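Long-range contacts in phenylalanyl-tRNA synthetase beta chain (Bacteroides fragilis, PDB 3IG2), which forms, with the alpha subunit, the tetrameric ligase that charges tRNA(Phe) with phenylalanine at the cost of ATP, here represented by the beta-chain core domain: residues F87-C92 / Y113-W118; T31-Y36 / D57-R62; F185-K190 / E201-D206. All blocks are in the same frame, centred on the assembly; numbering follows the deposited sequence.

Interaction 1 of 3, residues F87-C92 / Y113-W118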
# COMPACT_ATOMS: atom_id res chain seq x y z
N PHE B 87 -9.59 5.13 -16.24
CA PHE B 87 -10.32 4.11 -16.95
C PHE B 87 -11.72 4.59 -17.27
O PHE B 87 -12.27 5.45 -16.58
CB PHE B 87 -10.33 2.76 -16.21
CG PHE B 87 -11.19 2.73 -14.97
CD1 PHE B 87 -12.50 2.28 -15.04
CD2 PHE B 87 -10.66 3.10 -13.73
CE1 PHE B 87 -13.29 2.23 -13.90
CE2 PHE B 87 -11.45 3.07 -12.58
CZ PHE B 87 -12.78 2.63 -12.66
N GLU B 88 -12.30 4.03 -18.34
CA GLU B 88 -13.64 4.41 -18.72
C GLU B 88 -14.34 3.21 -19.30
O GLU B 88 -13.77 2.51 -20.12
CB GLU B 88 -13.61 5.57 -19.72
CG GLU B 88 -15.00 5.92 -20.29
CD GLU B 88 -14.97 7.16 -21.16
OE1 GLU B 88 -13.85 7.59 -21.53
OE2 GLU B 88 -16.08 7.71 -21.46
N PHE B 89 -15.56 2.96 -18.83
CA PHE B 89 -16.48 2.06 -19.51
C PHE B 89 -17.41 2.89 -20.40
O PHE B 89 -17.97 3.89 -19.96
CB PHE B 89 -17.34 1.32 -18.52
CG PHE B 89 -16.62 0.27 -17.75
CD1 PHE B 89 -16.56 -1.01 -18.22
CD2 PHE B 89 -16.04 0.57 -16.53
CE1 PHE B 89 -15.89 -2.00 -17.53
CE2 PHE B 89 -15.36 -0.41 -15.80
CZ PHE B 89 -15.29 -1.71 -16.32
N GLY B 90 -17.58 2.47 -21.65
CA GLY B 90 -18.49 3.19 -22.52
C GLY B 90 -18.79 2.48 -23.82
O GLY B 90 -18.05 1.60 -24.26
N ASN B 91 -19.91 2.86 -24.43
CA ASN B 91 -20.24 2.38 -25.76
C ASN B 91 -19.48 3.15 -26.82
O ASN B 91 -19.27 4.37 -26.66
CB ASN B 91 -21.73 2.54 -26.04
CG ASN B 91 -22.60 1.57 -25.23
OD1 ASN B 91 -23.51 2.00 -24.54
ND2 ASN B 91 -22.32 0.28 -25.31
N CYS B 92 -19.10 2.43 -27.88
CA CYS B 92 -18.66 3.00 -29.14
C CYS B 92 -19.61 2.55 -30.22
O CYS B 92 -20.38 1.63 -30.02
CB CYS B 92 -17.23 2.55 -29.48
SG CYS B 92 -16.06 3.25 -28.34
N TYR B 113 -19.48 -2.27 -26.36
CA TYR B 113 -19.14 -1.73 -25.08
C TYR B 113 -17.67 -1.97 -24.85
O TYR B 113 -17.20 -3.07 -25.10
CB TYR B 113 -19.98 -2.46 -24.04
CG TYR B 113 -20.03 -1.80 -22.68
CD1 TYR B 113 -20.55 -0.51 -22.52
CD2 TYR B 113 -19.62 -2.49 -21.55
CE1 TYR B 113 -20.63 0.08 -21.25
CE2 TYR B 113 -19.68 -1.92 -20.29
CZ TYR B 113 -20.19 -0.63 -20.14
OH TYR B 113 -20.29 -0.06 -18.89
N HIS B 114 -16.95 -0.95 -24.39
CA HIS B 114 -15.51 -1.05 -24.19
C HIS B 114 -15.10 -0.61 -22.80
O HIS B 114 -15.78 0.17 -22.16
CB HIS B 114 -14.77 -0.19 -25.22
CG HIS B 114 -14.95 -0.65 -26.62
ND1 HIS B 114 -13.99 -1.40 -27.29
CD2 HIS B 114 -15.99 -0.52 -27.48
CE1 HIS B 114 -14.44 -1.70 -28.50
NE2 HIS B 114 -15.65 -1.19 -28.64
N LEU B 115 -13.96 -1.14 -22.36
CA LEU B 115 -13.25 -0.61 -21.23
C LEU B 115 -11.91 -0.02 -21.75
O LEU B 115 -11.09 -0.73 -22.34
CB LEU B 115 -13.01 -1.71 -20.19
CG LEU B 115 -12.05 -1.38 -19.03
CD1 LEU B 115 -12.55 -0.19 -18.16
CD2 LEU B 115 -11.77 -2.63 -18.14
N GLY B 116 -11.71 1.27 -21.54
CA GLY B 116 -10.40 1.84 -21.87
C GLY B 116 -9.59 2.12 -20.62
O GLY B 116 -10.14 2.50 -19.59
N LEU B 117 -8.28 1.94 -20.71
CA LEU B 117 -7.33 2.33 -19.67
C LEU B 117 -6.28 3.21 -20.29
O LEU B 117 -5.78 2.90 -21.37
CB LEU B 117 -6.55 1.12 -19.13
CG LEU B 117 -7.26 -0.17 -18.74
CD1 LEU B 117 -6.22 -1.17 -18.17
CD2 LEU B 117 -8.36 0.10 -17.77
N TRP B 118 -5.92 4.26 -19.56
CA TRP B 118 -4.86 5.18 -19.93
C TRP B 118 -3.91 5.35 -18.77
O TRP B 118 -4.32 5.68 -17.65
CB TRP B 118 -5.40 6.55 -20.25
CG TRP B 118 -6.34 6.63 -21.42
CD1 TRP B 118 -6.04 7.06 -22.70
CD2 TRP B 118 -7.75 6.35 -21.41
NE1 TRP B 118 -7.19 7.06 -23.48
CE2 TRP B 118 -8.24 6.62 -22.71
CE3 TRP B 118 -8.64 5.87 -20.42
CZ2 TRP B 118 -9.59 6.43 -23.05
CZ3 TRP B 118 -9.99 5.72 -20.75
CH2 TRP B 118 -10.44 6.00 -22.06
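E88 and G116 exchange two backbone hydrogen bonds, and G90 and H114 two more, zipping these neighbouring antiparallel strands into the central sheet of the class II synthetase-like core domain. E88 N gives to G116 O at 2.9 Å, and G116 N returns a bond to E88 O at 2.8 Å. In the second ring H114 N reaches G90 O at 2.8 Å.

The two faces of the ladder differ. On the face of F87, F89, Y113, L115 and L117 the packing is largely apolar and aromatic, with F87, F89 and L117 against helix 6-19 and L115 and L117 against I147 of helix 134-150. The branched end of L115 lays one methyl, CD1, 3.6 Å above the centre of the F89 ring, a CH-pi contact only 12° off the ring normal. Y113, its CG anti to the backbone N (chi1 -165°), swings its ring across the partner strand beside F89, and its hydroxyl bonds to Q10 of helix 6-19; W209 meets both rings.

The buried charged group, E88, and H114 lie on the opposite face. There E88 OE2 is held by R62 and by the backbone N of N27, and H114 ND1 by D206 OD1. G116, having no side chain, leaves room for the W118 indole to fold back toward E88, whose CB lies 3.8 Å from W118 CZ3.

Interaction 2 of 3, residues T31-Y36 / D57-R62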
# COMPACT_ATOMS: atom_id res chain seq x y z
N THR B 31 -18.64 13.32 -30.63
CA THR B 31 -17.23 13.66 -30.82
C THR B 31 -16.95 14.30 -32.19
O THR B 31 -17.89 14.64 -32.94
CB THR B 31 -16.36 12.41 -30.58
OG1 THR B 31 -14.99 12.80 -30.43
CG2 THR B 31 -16.49 11.44 -31.74
N ARG B 32 -15.67 14.44 -32.51
CA ARG B 32 -15.14 15.16 -33.69
C ARG B 32 -14.69 14.19 -34.79
O ARG B 32 -13.71 13.44 -34.62
CB ARG B 32 -13.98 16.04 -33.23
CG ARG B 32 -13.17 16.74 -34.31
CD ARG B 32 -12.35 17.85 -33.65
NE ARG B 32 -11.29 18.42 -34.49
CZ ARG B 32 -11.46 19.31 -35.47
NH1 ARG B 32 -12.68 19.76 -35.79
NH2 ARG B 32 -10.42 19.76 -36.16
N ALA B 33 -15.41 14.20 -35.92
CA ALA B 33 -15.11 13.34 -37.06
C ALA B 33 -13.64 13.49 -37.56
O ALA B 33 -13.02 12.52 -38.00
CB ALA B 33 -16.12 13.62 -38.22
N ALA B 34 -13.09 14.70 -37.44
CA ALA B 34 -11.76 15.00 -37.96
C ALA B 34 -10.66 14.26 -37.19
O ALA B 34 -9.57 14.07 -37.71
CB ALA B 34 -11.50 16.51 -37.98
N TYR B 35 -10.96 13.80 -35.97
CA TYR B 35 -10.03 12.97 -35.25
C TYR B 35 -9.73 11.69 -36.04
O TYR B 35 -8.66 11.13 -35.93
CB TYR B 35 -10.62 12.55 -33.91
CG TYR B 35 -10.69 13.59 -32.80
CD1 TYR B 35 -9.89 14.74 -32.81
CD2 TYR B 35 -11.55 13.38 -31.71
CE1 TYR B 35 -9.93 15.64 -31.75
CE2 TYR B 35 -11.60 14.27 -30.64
CZ TYR B 35 -10.79 15.40 -30.68
OH TYR B 35 -10.86 16.27 -29.64
N TYR B 36 -10.68 11.24 -36.85
CA TYR B 36 -10.55 9.97 -37.55
C TYR B 36 -9.91 10.10 -38.95
O TYR B 36 -9.70 9.10 -39.63
CB TYR B 36 -11.93 9.29 -37.60
CG TYR B 36 -12.47 8.98 -36.22
CD1 TYR B 36 -12.22 7.74 -35.61
CD2 TYR B 36 -13.20 9.94 -35.49
CE1 TYR B 36 -12.70 7.45 -34.32
CE2 TYR B 36 -13.67 9.65 -34.21
CZ TYR B 36 -13.41 8.41 -33.64
OH TYR B 36 -13.90 8.13 -32.38
N ASP B 57 -16.91 19.98 -34.25
CA ASP B 57 -16.34 19.19 -33.14
C ASP B 57 -17.33 18.23 -32.54
O ASP B 57 -17.00 17.49 -31.63
CB ASP B 57 -15.81 20.12 -32.05
CG ASP B 57 -14.73 21.06 -32.57
OD1 ASP B 57 -14.13 20.72 -33.61
OD2 ASP B 57 -14.48 22.12 -31.96
N LEU B 58 -18.56 18.27 -33.03
CA LEU B 58 -19.64 17.49 -32.46
C LEU B 58 -20.57 17.03 -33.59
O LEU B 58 -21.68 17.51 -33.73
CB LEU B 58 -20.39 18.34 -31.42
CG LEU B 58 -19.67 18.72 -30.12
CD1 LEU B 58 -20.54 19.67 -29.29
CD2 LEU B 58 -19.32 17.51 -29.30
N ASN B 59 -20.09 16.09 -34.39
CA ASN B 59 -20.78 15.74 -35.61
C ASN B 59 -20.91 14.24 -35.82
O ASN B 59 -21.40 13.81 -36.86
CB ASN B 59 -20.16 16.45 -36.85
CG ASN B 59 -18.65 16.18 -37.02
OD1 ASN B 59 -18.04 16.65 -37.99
ND2 ASN B 59 -18.05 15.44 -36.10
N CYS B 60 -20.45 13.45 -34.86
CA CYS B 60 -20.48 12.00 -35.00
C CYS B 60 -20.41 11.33 -33.64
O CYS B 60 -19.98 11.94 -32.66
CB CYS B 60 -19.33 11.51 -35.91
SG CYS B 60 -17.65 11.66 -35.21
N MSE B 61 -20.83 10.06 -33.60
CA MSE B 61 -20.70 9.24 -32.40
C MSE B 61 -19.35 8.57 -32.41
O MSE B 61 -18.90 8.12 -33.46
CB MSE B 61 -21.81 8.18 -32.36
CG MSE B 61 -23.24 8.80 -32.42
SE MSE B 61 -23.54 10.16 -31.06
CE MSE B 61 -23.66 9.03 -29.46
N ARG B 62 -18.72 8.45 -31.23
CA ARG B 62 -17.34 7.94 -31.18
C ARG B 62 -17.23 6.50 -31.67
O ARG B 62 -18.10 5.66 -31.44
CB ARG B 62 -16.77 8.06 -29.76
CG ARG B 62 -17.57 7.28 -28.72
CD ARG B 62 -16.95 7.43 -27.30
NE ARG B 62 -17.78 6.72 -26.33
CZ ARG B 62 -17.84 6.97 -25.03
NH1 ARG B 62 -17.11 7.94 -24.49
NH2 ARG B 62 -18.65 6.24 -24.27
O HOH W 1 -15.21 17.09 -37.66
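T31 meets N59 and C60 together in a classic beta bulge, where the edge strand 30-31 pairs with strand 60-61 of a small three-stranded antiparallel sheet.

Backbone hydrogen bonds make the join. T31 N donates to C60 O at 2.8 Å, and T31 O accepts from N59 N at 3.0 Å. A weak bond from C60 N converges on the same T31 oxygen, so the bulge brings two successive N-H groups to one carbonyl. The N59 side chain lies against A33, but which end of its amide is nitrogen is doubtful: ND2 as modelled faces A33 N, donor to donor. The weak bond from ND2 to T31 O and a water link from OD1 to A34 N are doubtful with it.

One salt bridge spans the more exposed flank. R32 runs extended alongside D57, and its NH1 lies 2.8 Å from D57 OD1; with the guanidinium and carboxylate planes 86° apart, the bridge is made through a single N and a single O.

Van der Waals packing closes the inner side, where small residues fit close to the backbone. C60 SG, set between its own N and carbonyl carbon (chi1 70°), is directed at the 3-10 turn 33-36, with A33 CB 3.9 Å away. Y36 brings its hydroxyl, bonded to Q63 N, near the R62 backbone. Beside it the T31 methyl packs against R62, CG2 sitting 3.6 Å from R62 CA.

Interaction 3 of 3, residues F185-K190 / E201-D206; sequences FGVVTK and EVYYAD
V188 and V202 join at the end of an antiparallel pair of strands in the central sheet of the core domain, linked through the short helix 190-195. Here V188 N donates to V202 O at 2.9 Å. Further along, G186 and Y204 form a two-bond ring, Y204 N to G186 O measuring 2.9 Å.

The tight part lies around this ladder and is apolar on both faces. On one, F185 and A205 stand as direct neighbours with their CB atoms 3.5 Å apart; the small alanine lets the strands come close, while the F185 ring, its CG lodged between N and carbonyl carbon (chi1 58°), turns away from A205 to V137 and L140 of helix 134-150. V187 and Y203 lie side by side on that face, the valine methyl CG2 obliquely against the tyrosine ring. On the other face V188 CG2 touches both V202 CG1 and, at 3.8 Å, Y204 CB, and L193 of helix 190-195 packs on both valines. Beta-branched residues suit such places, being at home in extended backbone.

Toward the helix 190-195 end the contact slackens. Past V188 the ladder gives way to a water that donates to V188 O and accepts from V202 N, bridging the two segments where they diverge. K190 is exposed, and its bent chain approaches E201 without a salt bridge, NZ remaining 4.9 Å from E201 OE2; any attraction is probably long-range. The other carboxylate oxygen of E201 is engaged within its own strand: Y203 OH donates to E201 OE1 at 2.7 Å, meeting it on the anti side.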
# COMPACT_ATOMS: atom_id res chain seq x y z
N PHE B 185 -3.46 -3.20 -26.57
CA PHE B 185 -2.83 -2.26 -25.62
C PHE B 185 -1.40 -2.00 -26.02
O PHE B 185 -0.73 -2.88 -26.52
CB PHE B 185 -2.89 -2.76 -24.17
CG PHE B 185 -2.23 -4.10 -23.95
CD1 PHE B 185 -0.88 -4.19 -23.59
CD2 PHE B 185 -2.96 -5.27 -24.08
CE1 PHE B 185 -0.28 -5.41 -23.39
CE2 PHE B 185 -2.36 -6.51 -23.88
CZ PHE B 185 -1.02 -6.57 -23.54
N GLY B 186 -0.94 -0.78 -25.78
CA GLY B 186 0.41 -0.38 -26.13
C GLY B 186 0.70 1.10 -25.93
O GLY B 186 -0.01 1.79 -25.22
N VAL B 187 1.78 1.56 -26.57
CA VAL B 187 2.31 2.91 -26.42
C VAL B 187 1.69 3.75 -27.52
O VAL B 187 1.78 3.38 -28.69
CB VAL B 187 3.85 2.91 -26.60
CG1 VAL B 187 4.43 4.31 -26.57
CG2 VAL B 187 4.51 1.99 -25.54
N VAL B 188 1.05 4.85 -27.15
CA VAL B 188 0.41 5.73 -28.11
C VAL B 188 1.48 6.45 -28.93
O VAL B 188 2.49 6.85 -28.38
CB VAL B 188 -0.56 6.76 -27.41
CG1 VAL B 188 -1.10 7.82 -28.38
CG2 VAL B 188 -1.69 6.04 -26.72
N THR B 189 1.27 6.61 -30.23
CA THR B 189 2.25 7.31 -31.08
C THR B 189 2.52 8.75 -30.61
O THR B 189 1.63 9.44 -30.12
CB THR B 189 1.85 7.36 -32.58
OG1 THR B 189 0.76 8.27 -32.76
CG2 THR B 189 1.46 5.99 -33.11
N LYS B 190 3.77 9.18 -30.72
CA LYS B 190 4.18 10.55 -30.45
C LYS B 190 3.36 11.59 -31.23
O LYS B 190 2.95 12.62 -30.67
CB LYS B 190 5.65 10.69 -30.78
CG LYS B 190 6.52 10.88 -29.55
CD LYS B 190 6.54 9.68 -28.62
CE LYS B 190 7.75 9.76 -27.67
NZ LYS B 190 9.05 9.97 -28.38
N GLU B 201 4.20 10.57 -22.17
CA GLU B 201 3.83 9.34 -22.86
C GLU B 201 2.56 8.75 -22.28
O GLU B 201 2.29 8.92 -21.09
CB GLU B 201 4.95 8.32 -22.77
CG GLU B 201 6.24 8.79 -23.42
CD GLU B 201 7.27 7.70 -23.46
OE1 GLU B 201 6.98 6.59 -22.95
OE2 GLU B 201 8.37 7.95 -24.01
N VAL B 202 1.80 8.05 -23.15
CA VAL B 202 0.52 7.47 -22.77
C VAL B 202 0.47 6.01 -23.18
O VAL B 202 0.77 5.66 -24.33
CB VAL B 202 -0.69 8.21 -23.41
CG1 VAL B 202 -2.08 7.53 -22.99
CG2 VAL B 202 -0.70 9.65 -22.99
N TYR B 203 0.13 5.15 -22.23
CA TYR B 203 -0.02 3.73 -22.50
C TYR B 203 -1.50 3.50 -22.39
O TYR B 203 -2.12 3.92 -21.41
CB TYR B 203 0.80 2.89 -21.51
CG TYR B 203 2.14 3.54 -21.31
CD1 TYR B 203 2.57 3.94 -20.06
CD2 TYR B 203 2.95 3.84 -22.42
CE1 TYR B 203 3.79 4.59 -19.90
CE2 TYR B 203 4.16 4.48 -22.27
CZ TYR B 203 4.57 4.85 -21.01
OH TYR B 203 5.76 5.49 -20.87
N TYR B 204 -2.07 2.88 -23.43
CA TYR B 204 -3.50 2.81 -23.61
C TYR B 204 -3.91 1.39 -23.88
O TYR B 204 -3.28 0.69 -24.68
CB TYR B 204 -3.92 3.71 -24.80
CG TYR B 204 -5.33 3.52 -25.26
CD1 TYR B 204 -6.41 3.91 -24.46
CD2 TYR B 204 -5.61 2.97 -26.51
CE1 TYR B 204 -7.70 3.74 -24.87
CE2 TYR B 204 -6.91 2.80 -26.94
CZ TYR B 204 -7.96 3.18 -26.11
OH TYR B 204 -9.26 3.03 -26.53
N ALA B 205 -4.99 0.96 -23.23
CA ALA B 205 -5.58 -0.37 -23.48
C ALA B 205 -7.05 -0.24 -23.86
O ALA B 205 -7.77 0.59 -23.27
CB ALA B 205 -5.41 -1.30 -22.23
N ASP B 206 -7.48 -1.03 -24.82
CA ASP B 206 -8.90 -1.08 -25.18
C ASP B 206 -9.31 -2.53 -25.04
O ASP B 206 -8.84 -3.39 -25.77
CB ASP B 206 -9.09 -0.57 -26.62
CG ASP B 206 -10.52 -0.74 -27.16
OD1 ASP B 206 -11.44 -1.22 -26.48
OD2 ASP B 206 -10.74 -0.38 -28.32
O HOH W 2 3.22 7.36 -25.72

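In the fold
Along the chain the contacts follow one another without nesting: interaction 2 closes first, then interaction 1, then interaction 3. Interactions 1 and 3, with centres about 14 Å apart, belong to the same mixed sheet, where strands 109-121 and 200-207 are neighbours; the backbone bond from A205 to L117 and the H114-D206 side-chain bond stitch them together. Interaction 2 sits in the separate three-stranded sheet, its centre about 17 Å from interaction 1 and 20 Å from interaction 3, which it does not touch. R62 ties it to interaction 1 by reaching E88 and the N91 carbonyl. The small sheet is thus fastened to the central sheet of the core domain through strand 85-95.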